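Local coordinates for uncharacterized protein MJ0690 (Methanocaldococcus jannaschii, PDB 3K32) that is of unknown function but is predicted to be a tRNA methyltransferase subunit and probably binds a nucleotide, at residues H10-G15 with H34-N39; G41-Y46 with T163-D168; E71-M76 with A171-I176. All coordinates share one frame; numbering follows the deposited sequence.

Contact 1: residues H10-G15 with H34-N39; sequences HVLFSG and HLITIN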
loop_
_atom_site.group_PDB
_atom_site.type_symbol
_atom_site.label_atom_id
_atom_site.label_comp_id
_atom_site.label_asym_id
_atom_site.label_seq_id
_atom_site.Cartn_x
_atom_site.Cartn_y
_atom_site.Cartn_z
ATOM N N HIS B 10 -12.140 10.799 1.588
ATOM C CA HIS B 10 -11.580 12.123 1.414
ATOM C C HIS B 10 -10.064 12.036 1.321
ATOM O O HIS B 10 -9.395 11.580 2.246
ATOM C CB HIS B 10 -12.069 13.054 2.529
ATOM C CG HIS B 10 -13.549 13.314 2.466
ATOM N ND1 HIS B 10 -14.475 12.464 3.037
ATOM C CD2 HIS B 10 -14.255 14.293 1.862
ATOM C CE1 HIS B 10 -15.690 12.924 2.799
ATOM N NE2 HIS B 10 -15.591 14.028 2.083
ATOM N N VAL B 11 -9.539 12.460 0.178
ATOM C CA VAL B 11 -8.154 12.219 -0.182
ATOM C C VAL B 11 -7.335 13.503 -0.178
ATOM O O VAL B 11 -7.504 14.358 -1.040
ATOM C CB VAL B 11 -8.067 11.645 -1.601
ATOM C CG1 VAL B 11 -6.645 11.174 -1.903
ATOM C CG2 VAL B 11 -9.067 10.529 -1.802
ATOM N N LEU B 12 -6.435 13.632 0.784
ATOM C CA LEU B 12 -5.453 14.700 0.721
ATOM C C LEU B 12 -4.776 14.602 -0.627
ATOM O O LEU B 12 -4.364 13.528 -1.051
ATOM C CB LEU B 12 -4.439 14.565 1.849
ATOM C CG LEU B 12 -5.021 15.026 3.182
ATOM C CD1 LEU B 12 -4.323 14.362 4.353
ATOM C CD2 LEU B 12 -4.924 16.553 3.264
ATOM N N PHE B 13 -4.679 15.724 -1.316
ATOM C CA PHE B 13 -4.318 15.687 -2.719
ATOM C C PHE B 13 -3.459 16.899 -3.070
ATOM O O PHE B 13 -3.825 18.042 -2.770
ATOM C CB PHE B 13 -5.604 15.634 -3.541
ATOM C CG PHE B 13 -5.393 15.532 -5.024
ATOM C CD1 PHE B 13 -5.040 14.324 -5.609
ATOM C CD2 PHE B 13 -5.605 16.636 -5.843
ATOM C CE1 PHE B 13 -4.865 14.230 -6.978
ATOM C CE2 PHE B 13 -5.447 16.539 -7.216
ATOM C CZ PHE B 13 -5.067 15.336 -7.783
ATOM N N SER B 14 -2.308 16.637 -3.691
ATOM C CA SER B 14 -1.341 17.692 -4.010
ATOM C C SER B 14 -1.304 17.972 -5.501
ATOM O O SER B 14 -0.810 19.013 -5.927
ATOM C CB SER B 14 0.061 17.274 -3.586
ATOM O OG SER B 14 0.578 16.334 -4.524
ATOM N N GLY B 15 -1.796 17.024 -6.293
ATOM C CA GLY B 15 -1.792 17.179 -7.729
ATOM C C GLY B 15 -0.620 16.498 -8.416
ATOM O O GLY B 15 -0.594 16.425 -9.639
ATOM N N HIS B 34 -13.195 12.250 -2.789
ATOM C CA HIS B 34 -13.299 13.695 -2.688
ATOM C C HIS B 34 -11.900 14.232 -2.413
ATOM O O HIS B 34 -11.404 14.175 -1.280
ATOM C CB HIS B 34 -14.287 14.080 -1.588
ATOM C CG HIS B 34 -15.703 13.684 -1.889
ATOM N ND1 HIS B 34 -16.090 12.369 -2.045
ATOM C CD2 HIS B 34 -16.818 14.428 -2.075
ATOM C CE1 HIS B 34 -17.384 12.320 -2.313
ATOM N NE2 HIS B 34 -17.851 13.554 -2.333
ATOM N N LEU B 35 -11.249 14.704 -3.469
ATOM C CA LEU B 35 -9.914 15.276 -3.354
ATOM C C LEU B 35 -9.965 16.547 -2.528
ATOM O O LEU B 35 -10.806 17.422 -2.763
ATOM C CB LEU B 35 -9.334 15.579 -4.742
ATOM C CG LEU B 35 -8.702 14.415 -5.506
ATOM C CD1 LEU B 35 -9.417 13.112 -5.243
ATOM C CD2 LEU B 35 -8.610 14.698 -7.011
ATOM N N ILE B 36 -9.073 16.637 -1.555
ATOM C CA ILE B 36 -8.927 17.850 -0.766
ATOM C C ILE B 36 -7.448 18.307 -0.626
ATOM O O ILE B 36 -6.516 17.506 -0.458
ATOM C CB ILE B 36 -9.590 17.699 0.609
ATOM C CG1 ILE B 36 -8.754 16.797 1.489
ATOM C CG2 ILE B 36 -11.008 17.148 0.489
ATOM C CD1 ILE B 36 -7.836 17.585 2.374
ATOM N N THR B 37 -7.258 19.611 -0.721
ATOM C CA THR B 37 -5.954 20.231 -0.604
ATOM C C THR B 37 -5.996 21.259 0.524
ATOM O O THR B 37 -6.818 22.176 0.509
ATOM C CB THR B 37 -5.573 20.973 -1.914
ATOM O OG1 THR B 37 -5.660 20.078 -3.023
ATOM C CG2 THR B 37 -4.162 21.518 -1.837
ATOM N N ILE B 38 -5.118 21.098 1.502
ATOM C CA ILE B 38 -4.997 22.057 2.579
ATOM C C ILE B 38 -4.484 23.392 2.072
ATOM O O ILE B 38 -3.602 23.440 1.211
ATOM C CB ILE B 38 -4.018 21.565 3.660
ATOM C CG1 ILE B 38 -4.535 20.281 4.313
ATOM C CG2 ILE B 38 -3.745 22.661 4.694
ATOM C CD1 ILE B 38 -6.028 20.265 4.535
ATOM N N ASN B 39 -5.055 24.470 2.609
ATOM C CA ASN B 39 -4.495 25.819 2.485
ATOM C C ASN B 39 -4.380 26.512 3.846
ATOM O O ASN B 39 -5.232 26.345 4.722
ATOM C CB ASN B 39 -5.324 26.687 1.534
ATOM C CG ASN B 39 -4.623 27.974 1.194
ATOM O OD1 ASN B 39 -5.068 29.061 1.564
ATOM N ND2 ASN B 39 -3.474 27.855 0.532
#

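Contact 2: residues G41-Y46 with T163-D168; sequences GVIPSY and TKLSSD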
loop_
_atom_site.group_PDB
_atom_site.type_symbol
_atom_site.label_atom_id
_atom_site.label_comp_id
_atom_site.label_asym_id
_atom_site.label_seq_id
_atom_site.Cartn_x
_atom_site.Cartn_y
_atom_site.Cartn_z
ATOM N N GLY B 41 -3.806 29.941 4.180
ATOM C CA GLY B 41 -4.040 31.366 4.009
ATOM C C GLY B 41 -2.818 32.213 3.678
ATOM O O GLY B 41 -2.917 33.434 3.588
ATOM N N VAL B 42 -1.665 31.570 3.506
ATOM C CA VAL B 42 -0.438 32.252 3.123
ATOM C C VAL B 42 -0.486 32.636 1.643
ATOM O O VAL B 42 -0.563 33.821 1.308
ATOM C CB VAL B 42 0.815 31.377 3.399
ATOM C CG1 VAL B 42 2.056 32.034 2.842
ATOM C CG2 VAL B 42 0.984 31.137 4.891
ATOM N N ILE B 43 -0.436 31.630 0.767
ATOM C CA ILE B 43 -0.585 31.837 -0.680
ATOM C C ILE B 43 -1.461 30.757 -1.344
ATOM O O ILE B 43 -1.636 29.658 -0.810
ATOM C CB ILE B 43 0.790 31.946 -1.413
ATOM C CG1 ILE B 43 1.628 30.672 -1.233
ATOM C CG2 ILE B 43 1.573 33.158 -0.931
ATOM C CD1 ILE B 43 2.998 30.713 -1.971
ATOM N N PRO B 44 -2.027 31.074 -2.516
ATOM C CA PRO B 44 -2.935 30.143 -3.198
ATOM C C PRO B 44 -2.212 28.990 -3.909
ATOM O O PRO B 44 -2.498 28.693 -5.065
ATOM C CB PRO B 44 -3.651 31.044 -4.210
ATOM C CG PRO B 44 -2.665 32.121 -4.493
ATOM C CD PRO B 44 -1.982 32.390 -3.181
ATOM N N SER B 45 -1.306 28.327 -3.202
ATOM C CA SER B 45 -0.513 27.261 -3.792
ATOM C C SER B 45 -1.337 26.038 -4.237
ATOM O O SER B 45 -0.783 25.090 -4.799
ATOM C CB SER B 45 0.611 26.836 -2.831
ATOM O OG SER B 45 0.100 26.200 -1.663
ATOM N N TYR B 46 -2.646 26.059 -4.005
ATOM C CA TYR B 46 -3.485 24.910 -4.340
ATOM C C TYR B 46 -3.926 24.903 -5.799
ATOM O O TYR B 46 -4.570 23.965 -6.254
ATOM C CB TYR B 46 -4.729 24.898 -3.463
ATOM C CG TYR B 46 -5.482 26.191 -3.551
ATOM C CD1 TYR B 46 -6.466 26.378 -4.516
ATOM C CD2 TYR B 46 -5.186 27.241 -2.695
ATOM C CE1 TYR B 46 -7.152 27.566 -4.611
ATOM C CE2 TYR B 46 -5.865 28.436 -2.783
ATOM C CZ TYR B 46 -6.846 28.594 -3.745
ATOM O OH TYR B 46 -7.522 29.782 -3.828
ATOM N N THR B 163 8.663 27.851 -11.311
ATOM C CA THR B 163 7.660 28.577 -12.082
ATOM C C THR B 163 6.280 28.327 -11.485
ATOM O O THR B 163 5.687 29.208 -10.857
ATOM C CB THR B 163 7.671 28.164 -13.574
ATOM O OG1 THR B 163 7.740 26.736 -13.686
ATOM C CG2 THR B 163 8.865 28.784 -14.292
ATOM N N LYS B 164 5.780 27.112 -11.679
ATOM C CA LYS B 164 4.521 26.699 -11.083
ATOM C C LYS B 164 4.762 26.299 -9.641
ATOM O O LYS B 164 5.833 25.803 -9.289
ATOM C CB LYS B 164 3.910 25.524 -11.851
ATOM C CG LYS B 164 2.416 25.653 -12.113
ATOM C CD LYS B 164 1.608 25.628 -10.827
ATOM C CE LYS B 164 0.198 26.159 -11.063
ATOM N NZ LYS B 164 -0.579 25.363 -12.066
ATOM N N LEU B 165 3.751 26.526 -8.812
ATOM C CA LEU B 165 3.803 26.209 -7.397
ATOM C C LEU B 165 3.160 24.842 -7.169
ATOM O O LEU B 165 2.005 24.622 -7.551
ATOM C CB LEU B 165 3.042 27.276 -6.596
ATOM C CG LEU B 165 3.509 28.740 -6.481
ATOM C CD1 LEU B 165 4.383 28.951 -5.244
ATOM C CD2 LEU B 165 4.195 29.277 -7.750
ATOM N N SER B 166 3.905 23.923 -6.560
ATOM C CA SER B 166 3.351 22.620 -6.194
ATOM C C SER B 166 2.275 22.806 -5.119
ATOM O O SER B 166 2.229 23.845 -4.459
ATOM C CB SER B 166 4.449 21.678 -5.710
ATOM O OG SER B 166 3.930 20.381 -5.501
ATOM N N SER B 167 1.401 21.815 -4.949
ATOM C CA SER B 167 0.237 21.999 -4.078
ATOM C C SER B 167 0.319 21.275 -2.734
ATOM O O SER B 167 -0.694 21.099 -2.064
ATOM C CB SER B 167 -1.078 21.654 -4.800
ATOM O OG SER B 167 -1.469 22.661 -5.723
ATOM N N ASP B 168 1.518 20.863 -2.336
ATOM C CA ASP B 168 1.718 20.368 -0.975
ATOM C C ASP B 168 2.181 21.500 -0.046
ATOM O O ASP B 168 2.366 22.640 -0.486
ATOM C CB ASP B 168 2.729 19.227 -0.970
ATOM C CG ASP B 168 3.911 19.509 -1.869
ATOM O OD1 ASP B 168 4.808 20.281 -1.452
ATOM O OD2 ASP B 168 3.924 18.979 -3.003
HETATM O O HOH W 1 -0.394 25.647 -7.313
#

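Contact 3: residues E71-M76 with A171-I176; sequences EKAADM and AEIRHI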
loop_
_atom_site.group_PDB
_atom_site.type_symbol
_atom_site.label_atom_id
_atom_site.label_comp_id
_atom_site.label_asym_id
_atom_site.label_seq_id
_atom_site.Cartn_x
_atom_site.Cartn_y
_atom_site.Cartn_z
ATOM N N GLU B 71 3.528 28.269 10.421
ATOM C CA GLU B 71 4.454 29.137 11.145
ATOM C C GLU B 71 5.420 28.273 11.946
ATOM O O GLU B 71 6.631 28.517 11.971
ATOM C CB GLU B 71 3.704 30.118 12.049
ATOM C CG GLU B 71 2.972 31.217 11.288
ATOM C CD GLU B 71 3.918 32.166 10.553
ATOM O OE1 GLU B 71 5.135 32.149 10.849
ATOM O OE2 GLU B 71 3.444 32.940 9.689
ATOM N N LYS B 72 4.879 27.236 12.572
ATOM C CA LYS B 72 5.687 26.331 13.377
ATOM C C LYS B 72 6.564 25.419 12.498
ATOM O O LYS B 72 7.713 25.111 12.853
ATOM C CB LYS B 72 4.801 25.515 14.319
ATOM C CG LYS B 72 5.560 24.468 15.070
ATOM C CD LYS B 72 4.765 23.926 16.229
ATOM C CE LYS B 72 5.668 23.116 17.155
ATOM N NZ LYS B 72 6.873 23.887 17.595
ATOM N N ALA B 73 6.032 24.998 11.350
ATOM C CA ALA B 73 6.829 24.213 10.413
ATOM C C ALA B 73 8.020 25.037 9.988
ATOM O O ALA B 73 9.117 24.510 9.805
ATOM C CB ALA B 73 6.016 23.804 9.203
ATOM N N ALA B 74 7.791 26.336 9.815
ATOM C CA ALA B 74 8.869 27.259 9.482
ATOM C C ALA B 74 9.914 27.270 10.610
ATOM O O ALA B 74 11.110 27.110 10.359
ATOM C CB ALA B 74 8.324 28.650 9.227
ATOM N N ASP B 75 9.460 27.406 11.852
ATOM C CA ASP B 75 10.388 27.410 12.980
ATOM C C ASP B 75 11.204 26.133 12.946
ATOM O O ASP B 75 12.422 26.169 13.053
ATOM C CB ASP B 75 9.661 27.552 14.324
ATOM C CG ASP B 75 8.803 28.810 14.406
ATOM O OD1 ASP B 75 9.098 29.796 13.697
ATOM O OD2 ASP B 75 7.834 28.828 15.198
HETATM N N MSE B 76 10.528 25.004 12.762
HETATM C CA MSE B 76 11.198 23.705 12.751
HETATM C C MSE B 76 12.207 23.526 11.610
HETATM O O MSE B 76 13.284 22.954 11.802
HETATM C CB MSE B 76 10.160 22.600 12.716
HETATM C CG MSE B 76 9.225 22.640 13.897
HETATM SE SE MSE B 76 7.826 21.279 13.749
HETATM C CE MSE B 76 8.994 19.747 13.710
ATOM N N ALA B 171 5.278 24.859 -0.602
ATOM C CA ALA B 171 5.162 26.227 -1.095
ATOM C C ALA B 171 4.798 27.218 0.001
ATOM O O ALA B 171 5.453 28.257 0.146
ATOM C CB ALA B 171 4.163 26.300 -2.228
ATOM N N GLU B 172 3.753 26.897 0.765
ATOM C CA GLU B 172 3.284 27.794 1.822
ATOM C C GLU B 172 4.325 27.923 2.928
ATOM O O GLU B 172 4.457 28.980 3.549
ATOM C CB GLU B 172 1.902 27.388 2.379
ATOM C CG GLU B 172 0.761 27.589 1.370
ATOM C CD GLU B 172 -0.624 27.785 1.999
ATOM O OE1 GLU B 172 -1.241 26.790 2.449
ATOM O OE2 GLU B 172 -1.112 28.938 2.005
ATOM N N ILE B 173 5.074 26.851 3.163
ATOM C CA ILE B 173 6.142 26.900 4.145
ATOM C C ILE B 173 7.279 27.743 3.586
ATOM O O ILE B 173 7.788 28.653 4.243
ATOM C CB ILE B 173 6.644 25.500 4.482
ATOM C CG1 ILE B 173 5.480 24.649 5.004
ATOM C CG2 ILE B 173 7.799 25.569 5.490
ATOM C CD1 ILE B 173 5.886 23.294 5.524
ATOM N N ARG B 174 7.653 27.431 2.350
ATOM C CA ARG B 174 8.690 28.147 1.639
ATOM C C ARG B 174 8.424 29.646 1.734
ATOM O O ARG B 174 9.327 30.437 2.018
ATOM C CB ARG B 174 8.701 27.696 0.177
ATOM C CG ARG B 174 10.082 27.549 -0.439
ATOM C CD ARG B 174 10.034 26.653 -1.674
ATOM N NE ARG B 174 10.465 27.354 -2.884
ATOM C CZ ARG B 174 10.820 26.751 -4.019
ATOM N NH1 ARG B 174 10.803 25.426 -4.104
ATOM N NH2 ARG B 174 11.200 27.472 -5.069
ATOM N N HIS B 175 7.173 30.029 1.517
ATOM C CA HIS B 175 6.821 31.435 1.486
ATOM C C HIS B 175 7.091 32.138 2.809
ATOM O O HIS B 175 7.659 33.233 2.840
ATOM C CB HIS B 175 5.363 31.609 1.105
ATOM C CG HIS B 175 5.046 32.973 0.585
ATOM N ND1 HIS B 175 4.516 33.968 1.379
ATOM C CD2 HIS B 175 5.205 33.514 -0.643
ATOM C CE1 HIS B 175 4.350 35.061 0.658
ATOM N NE2 HIS B 175 4.759 34.813 -0.574
ATOM N N ILE B 176 6.668 31.517 3.903
ATOM C CA ILE B 176 6.897 32.096 5.219
ATOM C C ILE B 176 8.393 32.303 5.412
ATOM O O ILE B 176 8.821 33.327 5.936
ATOM C CB ILE B 176 6.311 31.219 6.355
ATOM C CG1 ILE B 176 4.793 31.097 6.199
ATOM C CG2 ILE B 176 6.638 31.811 7.720
ATOM C CD1 ILE B 176 4.132 30.260 7.261
#

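Contact 1: residues H10-G15 with H34-N39
The Phe13 ring is held on both faces. Leu35 CD2 sits 3.5 Å from the ring centroid on one face, nearly on the ring normal, in a CH-pi contact. Gly15 N lies over the centre of the opposite face. At the ring edge, near its plane, is Thr37 OG1, whose position is less certain. Phe13 CG is anti to its backbone N (chi1 -178°), which turns the ring to Leu35. The His10 and His34 rings point the same way, side by side. Their centroids are 5.0 Å apart and their planes meet obliquely at 38°. His34 ND1 is bonded back to the backbone O of Asn32.

On the same side of the sheet as the histidines, Leu12 CD2 meets Ile36 CD1, though their very short separation is doubtful. Leu12 CD2 also reaches Ile38 CG1. Three backbone bonds join the strands. Val11 N reaches His34 O at 2.9 Å. Ile36 N reaches Val11 O at 2.8 Å. Phe13 N closes on Ile36 O at 2.7 Å. The last is clearly bent, at 131°, where the first strand gives way to loop.

These are neighbouring parallel strands of a beta-alpha-beta unit, connected by helix 17-28. The turn from Phe13 into that helix fits the PP-loop of HUP-type ATP pyrophosphatases, consistent with a nucleotide site.

Contact 2: residues G41-Y46 with T163-D168
Ser45 O is gripped from two sources. Ser167 OG donates to it at 2.7 Å, in the carbonyl plane and on a lone pair. A water donates to the same Ser45 O at 2.6 Å. That water gives its other hydrogen to Leu165 O, also at 2.6 Å, and so bridges the two backbones. Ser167 CA adds a C-H contact to Ser45 O. The Ser167 hydroxyl lies anti to its own carbonyl carbon (chi1 -75°), which sets it against Ser45 O and beside Tyr46 CA. It works in both directions, because it also takes the backbone N-H of Ala49 in the first turn of helix 47-56.

Ser45 O and Ser166 O come within 3.3 Å of each other. Both are acceptors, so the pair is not bonded. Ser45 CB rests against Ser166 O. Further out, Ile43 CD1 meets Leu165 CD1 at 4.0 Å, methyl to methyl, with the two side chains crossing at about a right angle. This is the apolar side of the contact.

Each loop is also shaped from within. Pro44 is the centre of an inverse gamma turn, closed by a weak bond from Ser45 N to Ile43 O. Ser166 OG donates to Asp168 OD2 at 2.9 Å, from above the carboxylate plane. Asp168 is the N-cap of helix 169-180, and its OD1 has a weak bond to Glu170 N.

The chemistry is mainly that of a polar junction between two irregular loops. One buried serine hydroxyl and one water satisfy backbone carbonyls there, and the same hydroxyl ties the joined loops to the start of helix 47-56.

Contact 3: residues E71-M76 with A171-I176
This is a helix-helix packing contact between helix 68-80 and helix 169-180. The short segments cross at -69°, with axes 8.9 Å apart at closest approach. Two alanines on one helix meet two isoleucines on the other. Ala73 CB touches Ile173 CD1 at 3.7 Å. Ala74 CB touches Ile176 CG2 at 3.9 Å. Ala74 and Ile173 are the closest pair of CA atoms, 6.0 Å apart, so the small alanine side chains suit a near approach of the backbones.

Glu71 covers Ile176 from another side. Its CB points away, but the chain bends at chi2 (-66°) and brings the carboxylate back. Glu71 OE1 then lies 3.5 Å from Ile176 CG2, and Glu71 OE2 lies 3.7 Å from Ile176 CD1. Both oxygens have charged partners as well: OE2 forms a salt bridge with Arg67 and OE1 with Arg180. With an alanine in place of Glu71, Arg67 is likely to lose this mate, the hold on Arg180 to weaken and two methyls of Ile176 to be left uncovered. Asp75 OD1 also forms a salt bridge with Arg180.

Val70, one residue before the segment, also packs on Ile173 and Ile176. Helix 84-98 backs the first helix, with Val90 on Ala73 and Tyr89 on Lys72. On the other helix, Glu172 and His175 turn to the loop after strand 32-39.

Overall arrangement
The three contacts run outward from the parallel sheet. Contact 1 lies about 7 Å from the centre of the chain, contact 2 about 12 Å and contact 3 about 16 Å. The centres of contacts 1 and 2 are about 13 Å apart, as are those of contacts 2 and 3. Strand 32-39 of contact 1 leads directly into the loop of contact 2. Glu172, on the 171-176 helix of contact 3, joins that loop: its OE2 is 3.0 Å from Ile43 N, a probable hydrogen bond. Ser14 OG is hydrogen-bonded to a glycerol, and a glycerol also lies about 5 Å from the Asp168 side chain. Glycerol probably comes from the crystallisation liquor, but may mark a pocket near the PP-loop-like turn.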